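Local coordinates for protein putative TetR-family transcriptional regulator (Streptomyces coelicolor, PDB 2HXO) that probably binds regulatory DNA as a helix-turn-helix transcription factor of the TetR family and thereby controls gene expression, at residues A[25-30]-A[43-48]; A[65-70]-A[105-110]; A[189-194]-A[200-205]. All blocks are in the same frame, centred on the assembly; numbering follows the deposited sequence.

Contact 1 (A[25-30]-A[43-48]); sequences AVELLD and AERLAT
In the helical DNA-binding domain of this TetR-family protein, Glu-27 and Leu-28 of helix 18-31 meet Arg-45 of helix 39-46, the first helix of the predicted helix-turn-helix motif. The backbones stay well apart, with the closest pair of CA atoms, those of Leu-28 and Arg-45, separated by 8.7 Å, so the long arginine does the bridging. Its chain leaves the backbone with CG anti to the carbonyl carbon and then bends at chi2 (-144°) and chi3 (60°), a course that lays the guanidinium beside helix 18-31. There it stacks on the carboxylate of Glu-27, the two planes only 18° apart. Glu-27 OE1 sits over one face, toward the rim, 3.5 Å from Arg-45 NH2. This is a salt bridge of charges alone, since no N-H is aimed at the oxygen. Nearer the backbone, Glu-27 CB approaches Arg-45 NH1 at 3.4 Å, bringing the root of the glutamate against the guanidinium too. Leu-28 runs alongside the arginine in the opposite direction and packs its CD2 tightly on Arg-45 CD, at 3.2 Å. The same methyl touches the aliphatic CG and lies off the guanidinium edge, near its plane, while Leu-28 also touches Leu-37 in the loop joining the helices. The two helices also meet through Leu-46, which packs on Ile-21 and Ala-24 of helix 18-31, and Leu-29 reaches Leu-64 and Ala-67 of helix 60-76. Helix 39-46 closes in a Schellman motif: Ala-47 takes a positive phi, and its N bonds to Glu-44 O at 2.9 Å, with a weak bond from Thr-48 N to Ala-43 O. Thr-48 OG1 turns back to donate to Leu-46 O at 3.2 Å, approaching from above the carbonyl plane.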
loop_
_atom_site.group_PDB
_atom_site.type_symbol
_atom_site.label_atom_id
_atom_site.label_comp_id
_atom_site.label_asym_id
_atom_site.label_seq_id
_atom_site.Cartn_x
_atom_site.Cartn_y
_atom_site.Cartn_z
ATOM N N ALA A 25 11.832 -10.112 -20.291
ATOM C CA ALA A 25 12.030 -9.759 -18.891
ATOM C C ALA A 25 10.769 -10.060 -18.067
ATOM O O ALA A 25 10.854 -10.528 -16.927
ATOM C CB ALA A 25 12.407 -8.283 -18.775
ATOM N N VAL A 26 9.601 -9.791 -18.647
ATOM C CA VAL A 26 8.340 -10.057 -17.966
ATOM C C VAL A 26 8.214 -11.562 -17.668
ATOM O O VAL A 26 7.927 -11.959 -16.533
ATOM C CB VAL A 26 7.131 -9.598 -18.826
ATOM C CG1 VAL A 26 5.821 -10.020 -18.154
ATOM C CG2 VAL A 26 7.166 -8.085 -19.011
ATOM N N GLU A 27 8.435 -12.390 -18.686
ATOM C CA GLU A 27 8.358 -13.841 -18.533
ATOM C C GLU A 27 9.277 -14.283 -17.406
ATOM O O GLU A 27 8.902 -15.090 -16.555
ATOM C CB GLU A 27 8.778 -14.540 -19.830
ATOM C CG GLU A 27 7.963 -14.145 -21.045
ATOM C CD GLU A 27 8.487 -14.766 -22.324
ATOM O OE1 GLU A 27 9.680 -14.561 -22.649
ATOM O OE2 GLU A 27 7.703 -15.459 -23.008
ATOM N N LEU A 28 10.491 -13.749 -17.409
ATOM C CA LEU A 28 11.463 -14.077 -16.382
ATOM C C LEU A 28 10.989 -13.573 -15.026
ATOM O O LEU A 28 11.079 -14.284 -14.029
ATOM C CB LEU A 28 12.827 -13.460 -16.722
ATOM C CG LEU A 28 13.542 -14.041 -17.951
ATOM C CD1 LEU A 28 14.814 -13.246 -18.237
ATOM C CD2 LEU A 28 13.872 -15.514 -17.700
ATOM N N LEU A 29 10.483 -12.345 -14.987
ATOM C CA LEU A 29 10.006 -11.780 -13.731
ATOM C C LEU A 29 8.876 -12.628 -13.156
ATOM O O LEU A 29 8.755 -12.770 -11.937
ATOM C CB LEU A 29 9.536 -10.334 -13.942
ATOM C CG LEU A 29 10.642 -9.273 -14.043
ATOM C CD1 LEU A 29 10.041 -7.931 -14.408
ATOM C CD2 LEU A 29 11.389 -9.174 -12.724
ATOM N N ASP A 30 8.060 -13.193 -14.040
ATOM C CA ASP A 30 6.937 -14.024 -13.628
ATOM C C ASP A 30 7.379 -15.372 -13.065
ATOM O O ASP A 30 6.777 -15.884 -12.118
ATOM C CB ASP A 30 5.998 -14.260 -14.816
ATOM C CG ASP A 30 5.234 -13.010 -15.221
ATOM O OD1 ASP A 30 4.608 -13.020 -16.300
ATOM O OD2 ASP A 30 5.249 -12.024 -14.456
ATOM N N ALA A 43 19.636 -12.835 -22.101
ATOM C CA ALA A 43 20.340 -13.175 -23.331
ATOM C C ALA A 43 19.946 -14.561 -23.833
ATOM O O ALA A 43 19.659 -14.741 -25.016
ATOM C CB ALA A 43 21.847 -13.106 -23.102
ATOM N N GLU A 44 19.931 -15.540 -22.932
ATOM C CA GLU A 44 19.567 -16.899 -23.310
ATOM C C GLU A 44 18.132 -16.987 -23.818
ATOM O O GLU A 44 17.887 -17.517 -24.902
ATOM C CB GLU A 44 19.757 -17.852 -22.124
ATOM C CG GLU A 44 21.209 -18.192 -21.807
ATOM C CD GLU A 44 21.363 -19.005 -20.527
ATOM O OE1 GLU A 44 20.604 -19.983 -20.348
ATOM O OE2 GLU A 44 22.249 -18.672 -19.706
ATOM N N ARG A 45 17.181 -16.465 -23.049
ATOM C CA ARG A 45 15.787 -16.519 -23.472
ATOM C C ARG A 45 15.558 -15.751 -24.758
ATOM O O ARG A 45 14.607 -16.023 -25.491
ATOM C CB ARG A 45 14.865 -15.982 -22.380
ATOM C CG ARG A 45 14.775 -16.896 -21.177
ATOM C CD ARG A 45 13.372 -16.899 -20.591
ATOM N NE ARG A 45 12.381 -17.357 -21.558
ATOM C CZ ARG A 45 11.101 -17.570 -21.268
ATOM N NH1 ARG A 45 10.657 -17.365 -20.033
ATOM N NH2 ARG A 45 10.264 -17.987 -22.210
ATOM N N LEU A 46 16.438 -14.796 -25.030
ATOM C CA LEU A 46 16.336 -13.982 -26.237
ATOM C C LEU A 46 17.060 -14.654 -27.403
ATOM O O LEU A 46 16.869 -14.283 -28.564
ATOM C CB LEU A 46 16.932 -12.597 -25.978
ATOM C CG LEU A 46 16.090 -11.373 -26.351
ATOM C CD1 LEU A 46 14.688 -11.485 -25.773
ATOM C CD2 LEU A 46 16.783 -10.129 -25.828
ATOM N N ALA A 47 17.886 -15.649 -27.081
ATOM C CA ALA A 47 18.646 -16.389 -28.084
ATOM C C ALA A 47 19.440 -15.443 -28.983
ATOM O O ALA A 47 19.429 -15.574 -30.210
ATOM C CB ALA A 47 17.700 -17.245 -28.929
ATOM N N THR A 48 20.129 -14.489 -28.362
ATOM C CA THR A 48 20.922 -13.518 -29.105
ATOM C C THR A 48 22.301 -13.359 -28.479
ATOM O O THR A 48 22.503 -13.676 -27.304
ATOM C CB THR A 48 20.214 -12.135 -29.150
ATOM O OG1 THR A 48 18.967 -12.260 -29.847
ATOM C CG2 THR A 48 21.082 -11.093 -29.858
#

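Contact 2 (A[65-70]-A[105-110]); sequences GAATDA and HPWLAT
Asp-30 OD2, on helix 18-31, is gripped by two probable hydrogen bonds, from Trp-107 NE1 and His-105 ND1, and so anchors the indole whose far edge meets Ala-67 and Thr-68. The contact joins helix 60-76, which links the DNA-binding and C-terminal parts of the TetR fold, to the start of helix 107-118. Two donors on one oxygen would probably help to keep the aspartate ionised. Trp-107 CG stands between its backbone N and carbonyl carbon (chi1 54°), which sends the six-membered ring across to helix 60-76 edge first. Ala-67 O lies near the ring plane, at the edge, 3.9 Å from Trp-107 CH2, which also meets Ala-67 CB at 4.1 Å. The next ring carbon, Trp-107 CZ3, lies 3.7 Å from Thr-68 OG1, a hydroxyl whose hydrogen bond goes to Leu-64 O in its own helix. One face of the indole carries His-105 CB, 3.3 Å above the plane and offset toward the rim. Leu-108 completes the buried patch beside Ala-101 and Thr-102 of helix 87-104. Its chain crosses that of Thr-68 at a slant, and Leu-108 CD1 rests 3.6 Å from Thr-68 CG2.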
loop_
_atom_site.group_PDB
_atom_site.type_symbol
_atom_site.label_atom_id
_atom_site.label_comp_id
_atom_site.label_asym_id
_atom_site.label_seq_id
_atom_site.Cartn_x
_atom_site.Cartn_y
_atom_site.Cartn_z
ATOM N N GLY A 65 11.663 -0.930 -15.205
ATOM C CA GLY A 65 10.702 0.131 -15.460
ATOM C C GLY A 65 9.921 -0.092 -16.744
ATOM O O GLY A 65 8.708 0.117 -16.795
ATOM N N ALA A 66 10.612 -0.527 -17.788
ATOM C CA ALA A 66 9.964 -0.768 -19.065
ATOM C C ALA A 66 9.004 -1.944 -18.960
ATOM O O ALA A 66 7.969 -1.969 -19.630
ATOM C CB ALA A 66 11.010 -1.042 -20.139
ATOM N N ALA A 67 9.353 -2.924 -18.129
ATOM C CA ALA A 67 8.521 -4.112 -17.936
ATOM C C ALA A 67 7.262 -3.732 -17.160
ATOM O O ALA A 67 6.154 -4.138 -17.505
ATOM C CB ALA A 67 9.304 -5.175 -17.177
ATOM N N THR A 68 7.448 -2.946 -16.109
ATOM C CA THR A 68 6.341 -2.477 -15.296
ATOM C C THR A 68 5.380 -1.652 -16.167
ATOM O O THR A 68 4.166 -1.858 -16.137
ATOM C CB THR A 68 6.869 -1.612 -14.144
ATOM O OG1 THR A 68 7.717 -2.417 -13.320
ATOM C CG2 THR A 68 5.715 -1.048 -13.305
ATOM N N ASP A 69 5.947 -0.747 -16.961
ATOM C CA ASP A 69 5.185 0.131 -17.845
ATOM C C ASP A 69 4.386 -0.649 -18.885
ATOM O O ASP A 69 3.212 -0.359 -19.125
ATOM C CB ASP A 69 6.146 1.099 -18.547
ATOM C CG ASP A 69 5.434 2.137 -19.408
ATOM O OD1 ASP A 69 5.091 3.216 -18.887
ATOM O OD2 ASP A 69 5.220 1.881 -20.611
ATOM N N ALA A 70 5.018 -1.638 -19.504
ATOM C CA ALA A 70 4.352 -2.435 -20.530
ATOM C C ALA A 70 3.149 -3.188 -19.963
ATOM O O ALA A 70 2.073 -3.209 -20.559
ATOM C CB ALA A 70 5.340 -3.415 -21.150
ATOM N N HIS A 105 0.922 -10.577 -12.092
ATOM C CA HIS A 105 2.364 -10.381 -11.969
ATOM C C HIS A 105 2.707 -9.891 -10.560
ATOM O O HIS A 105 2.748 -8.688 -10.300
ATOM C CB HIS A 105 2.844 -9.351 -12.995
ATOM C CG HIS A 105 2.529 -9.703 -14.419
ATOM N ND1 HIS A 105 3.316 -10.170 -15.416
ATOM C CD2 HIS A 105 1.278 -9.538 -14.971
ATOM C CE1 HIS A 105 2.533 -10.270 -16.544
ATOM N NE2 HIS A 105 1.307 -9.882 -16.247
ATOM N N PRO A 106 2.968 -10.824 -9.635
ATOM C CA PRO A 106 3.308 -10.532 -8.236
ATOM C C PRO A 106 4.396 -9.490 -8.043
ATOM O O PRO A 106 4.322 -8.650 -7.141
ATOM C CB PRO A 106 3.716 -11.899 -7.693
ATOM C CG PRO A 106 2.836 -12.832 -8.478
ATOM C CD PRO A 106 2.951 -12.277 -9.879
ATOM N N TRP A 107 5.419 -9.557 -8.882
ATOM C CA TRP A 107 6.532 -8.614 -8.803
ATOM C C TRP A 107 6.101 -7.160 -9.075
ATOM O O TRP A 107 6.764 -6.220 -8.636
ATOM C CB TRP A 107 7.614 -9.015 -9.808
ATOM C CG TRP A 107 7.091 -9.165 -11.219
ATOM C CD1 TRP A 107 6.608 -10.303 -11.801
ATOM C CD2 TRP A 107 6.980 -8.132 -12.209
ATOM N NE1 TRP A 107 6.206 -10.046 -13.094
ATOM C CE2 TRP A 107 6.422 -8.722 -13.369
ATOM C CE3 TRP A 107 7.296 -6.766 -12.229
ATOM C CZ2 TRP A 107 6.172 -7.989 -14.540
ATOM C CZ3 TRP A 107 7.048 -6.035 -13.398
ATOM C CH2 TRP A 107 6.492 -6.653 -14.535
ATOM N N LEU A 108 4.990 -6.981 -9.785
ATOM C CA LEU A 108 4.510 -5.643 -10.132
ATOM C C LEU A 108 4.323 -4.679 -8.966
ATOM O O LEU A 108 4.712 -3.512 -9.056
ATOM C CB LEU A 108 3.195 -5.729 -10.915
ATOM C CG LEU A 108 2.777 -4.430 -11.615
ATOM C CD1 LEU A 108 3.810 -4.068 -12.679
ATOM C CD2 LEU A 108 1.417 -4.593 -12.267
ATOM N N ALA A 109 3.724 -5.153 -7.879
ATOM C CA ALA A 109 3.478 -4.297 -6.722
ATOM C C ALA A 109 4.748 -3.656 -6.170
ATOM O O ALA A 109 4.753 -2.478 -5.812
ATOM C CB ALA A 109 2.783 -5.094 -5.622
ATOM N N THR A 110 5.820 -4.437 -6.100
ATOM C CA THR A 110 7.089 -3.943 -5.590
ATOM C C THR A 110 7.695 -2.906 -6.531
ATOM O O THR A 110 8.250 -1.901 -6.086
ATOM C CB THR A 110 8.104 -5.101 -5.406
ATOM O OG1 THR A 110 7.584 -6.045 -4.460
ATOM C CG2 THR A 110 9.443 -4.569 -4.892
#

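Contact 3 (A[189-194]-A[200-205]); sequences TAWEGL and PFTRAV
Trp-191 and Thr-202 cross at about a right angle, the threonine methyl meeting the six-membered ring near its rim, with Thr-202 CG2 3.4 Å from Trp-191 CE3. That methyl, CG2, anti to the backbone N of Thr-202, also receives Leu-194 CD1 at 3.8 Å. Arg-203, again nearly perpendicular to its neighbour Glu-192, bends at chi2 (53°) and brings its guanidinium against the backbone carbonyl of Glu-192. Glu-192 O lies over one face, 2.9 Å from Arg-203 CZ. Arg-203 NE and NH2 are also near this oxygen, but at angles too poor for hydrogen bonding. The contact folds a short connection within the C-terminal domain: a type I beta turn from Trp-191 to Leu-194 follows helix 182-191, and helix 200-205 returns beside it. With an alanine here in place of Arg-203, the Glu-192 carbonyl would probably lose the positive group lying over it, and a gap would open beside the turn. The second subunit adds Phe-129, whose ring meets those of Trp-191 and Phe-201, and its Glu-130 OE2 accepts a hydrogen bond from Thr-202 N. Within the turn, Leu-194 N bonds to Trp-191 O at 2.8 Å.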
loop_
_atom_site.group_PDB
_atom_site.type_symbol
_atom_site.label_atom_id
_atom_site.label_comp_id
_atom_site.label_asym_id
_atom_site.label_seq_id
_atom_site.Cartn_x
_atom_site.Cartn_y
_atom_site.Cartn_z
ATOM N N THR A 189 -12.336 -17.626 12.192
ATOM C CA THR A 189 -12.487 -18.374 13.432
ATOM C C THR A 189 -11.555 -17.835 14.512
ATOM O O THR A 189 -11.963 -17.673 15.663
ATOM C CB THR A 189 -12.252 -19.894 13.223
ATOM O OG1 THR A 189 -11.120 -20.103 12.376
ATOM C CG2 THR A 189 -13.471 -20.528 12.582
ATOM N N ALA A 190 -10.312 -17.538 14.140
ATOM C CA ALA A 190 -9.352 -16.999 15.101
ATOM C C ALA A 190 -9.906 -15.749 15.781
ATOM O O ALA A 190 -9.777 -15.591 16.996
ATOM C CB ALA A 190 -8.038 -16.672 14.405
ATOM N N TRP A 191 -10.517 -14.864 14.993
ATOM C CA TRP A 191 -11.094 -13.627 15.525
ATOM C C TRP A 191 -12.294 -13.920 16.412
ATOM O O TRP A 191 -12.508 -13.250 17.422
ATOM C CB TRP A 191 -11.501 -12.688 14.380
ATOM C CG TRP A 191 -10.337 -11.954 13.776
ATOM C CD1 TRP A 191 -9.012 -12.234 13.959
ATOM C CD2 TRP A 191 -10.389 -10.827 12.889
ATOM N NE1 TRP A 191 -8.239 -11.353 13.249
ATOM C CE2 TRP A 191 -9.052 -10.477 12.581
ATOM C CE3 TRP A 191 -11.432 -10.076 12.324
ATOM C CZ2 TRP A 191 -8.728 -9.408 11.733
ATOM C CZ3 TRP A 191 -11.108 -9.007 11.475
ATOM C CH2 TRP A 191 -9.766 -8.687 11.191
ATOM N N GLU A 192 -13.070 -14.928 16.026
ATOM C CA GLU A 192 -14.244 -15.335 16.793
ATOM C C GLU A 192 -13.839 -15.859 18.169
ATOM O O GLU A 192 -14.691 -16.194 18.987
ATOM C CB GLU A 192 -15.031 -16.406 16.026
ATOM C CG GLU A 192 -15.924 -15.823 14.940
ATOM C CD GLU A 192 -16.552 -16.874 14.048
ATOM O OE1 GLU A 192 -17.475 -16.517 13.284
ATOM O OE2 GLU A 192 -16.119 -18.049 14.100
ATOM N N GLY A 193 -12.531 -15.923 18.411
ATOM C CA GLY A 193 -12.020 -16.384 19.689
ATOM C C GLY A 193 -11.641 -15.209 20.579
ATOM O O GLY A 193 -11.340 -15.377 21.764
ATOM N N LEU A 194 -11.657 -14.009 20.006
ATOM C CA LEU A 194 -11.321 -12.809 20.758
ATOM C C LEU A 194 -12.396 -12.570 21.808
ATOM O O LEU A 194 -13.556 -12.922 21.601
ATOM C CB LEU A 194 -11.221 -11.608 19.813
ATOM C CG LEU A 194 -10.034 -11.647 18.842
ATOM C CD1 LEU A 194 -10.148 -10.539 17.814
ATOM C CD2 LEU A 194 -8.743 -11.520 19.627
ATOM N N PRO A 200 -15.792 -5.905 20.958
ATOM C CA PRO A 200 -17.195 -5.887 20.517
ATOM C C PRO A 200 -17.401 -5.735 19.011
ATOM O O PRO A 200 -18.235 -6.423 18.423
ATOM C CB PRO A 200 -17.801 -4.732 21.322
ATOM C CG PRO A 200 -16.620 -3.863 21.646
ATOM C CD PRO A 200 -15.549 -4.859 21.967
ATOM N N PHE A 201 -16.631 -4.850 18.385
ATOM C CA PHE A 201 -16.744 -4.622 16.948
ATOM C C PHE A 201 -16.255 -5.809 16.133
ATOM O O PHE A 201 -16.980 -6.347 15.297
ATOM C CB PHE A 201 -15.939 -3.388 16.533
ATOM C CG PHE A 201 -15.904 -3.177 15.044
ATOM C CD1 PHE A 201 -16.958 -2.538 14.393
ATOM C CD2 PHE A 201 -14.864 -3.706 14.281
ATOM C CE1 PHE A 201 -16.984 -2.435 13.008
ATOM C CE2 PHE A 201 -14.880 -3.611 12.900
ATOM C CZ PHE A 201 -15.941 -2.976 12.258
ATOM N N THR A 202 -15.007 -6.195 16.369
ATOM C CA THR A 202 -14.384 -7.300 15.652
ATOM C C THR A 202 -15.226 -8.560 15.779
ATOM O O THR A 202 -15.382 -9.313 14.818
ATOM C CB THR A 202 -12.951 -7.580 16.183
ATOM O OG1 THR A 202 -12.183 -6.367 16.164
ATOM C CG2 THR A 202 -12.252 -8.611 15.318
ATOM N N ARG A 203 -15.779 -8.781 16.966
ATOM C CA ARG A 203 -16.610 -9.953 17.196
ATOM C C ARG A 203 -17.916 -9.857 16.398
ATOM O O ARG A 203 -18.410 -10.858 15.877
ATOM C CB ARG A 203 -16.902 -10.101 18.696
ATOM C CG ARG A 203 -17.240 -11.521 19.112
ATOM C CD ARG A 203 -16.164 -12.500 18.654
ATOM N NE ARG A 203 -16.707 -13.852 18.542
ATOM C CZ ARG A 203 -17.072 -14.600 19.579
ATOM N NH1 ARG A 203 -16.937 -14.128 20.814
ATOM N NH2 ARG A 203 -17.596 -15.807 19.378
ATOM N N ALA A 204 -18.452 -8.643 16.285
ATOM C CA ALA A 204 -19.690 -8.410 15.548
ATOM C C ALA A 204 -19.553 -8.681 14.049
ATOM O O ALA A 204 -20.515 -9.074 13.391
ATOM C CB ALA A 204 -20.153 -6.975 15.768
ATOM N N VAL A 205 -18.355 -8.482 13.511
ATOM C CA VAL A 205 -18.115 -8.673 12.082
ATOM C C VAL A 205 -17.278 -9.909 11.777
ATOM O O VAL A 205 -17.149 -10.307 10.623
ATOM C CB VAL A 205 -17.388 -7.435 11.493
ATOM C CG1 VAL A 205 -17.331 -7.523 9.978
ATOM C CG2 VAL A 205 -18.096 -6.166 11.927
#

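From the N terminus, contact 1 closes first, bringing helix 39-46 back to helix 18-31 over a 12-residue connection. Helix 60-76 then leads out of the DNA-binding part, and contact 2 closes a loop of 34 residues, which includes helix 87-104, by setting the start of helix 107-118 against helix 60-76. Contact 3 comes late, after the unmodelled residues 168-180, and closes only a five-residue loop. The three follow in series, with none nested or crossed. Contacts 1 and 2 lie with centres about 15 Å apart and touch, Asp-30 of the first segment joining the two parts of the fold. Contact 3, its centre about 37 Å from that of contact 2, alone packs against the second subunit.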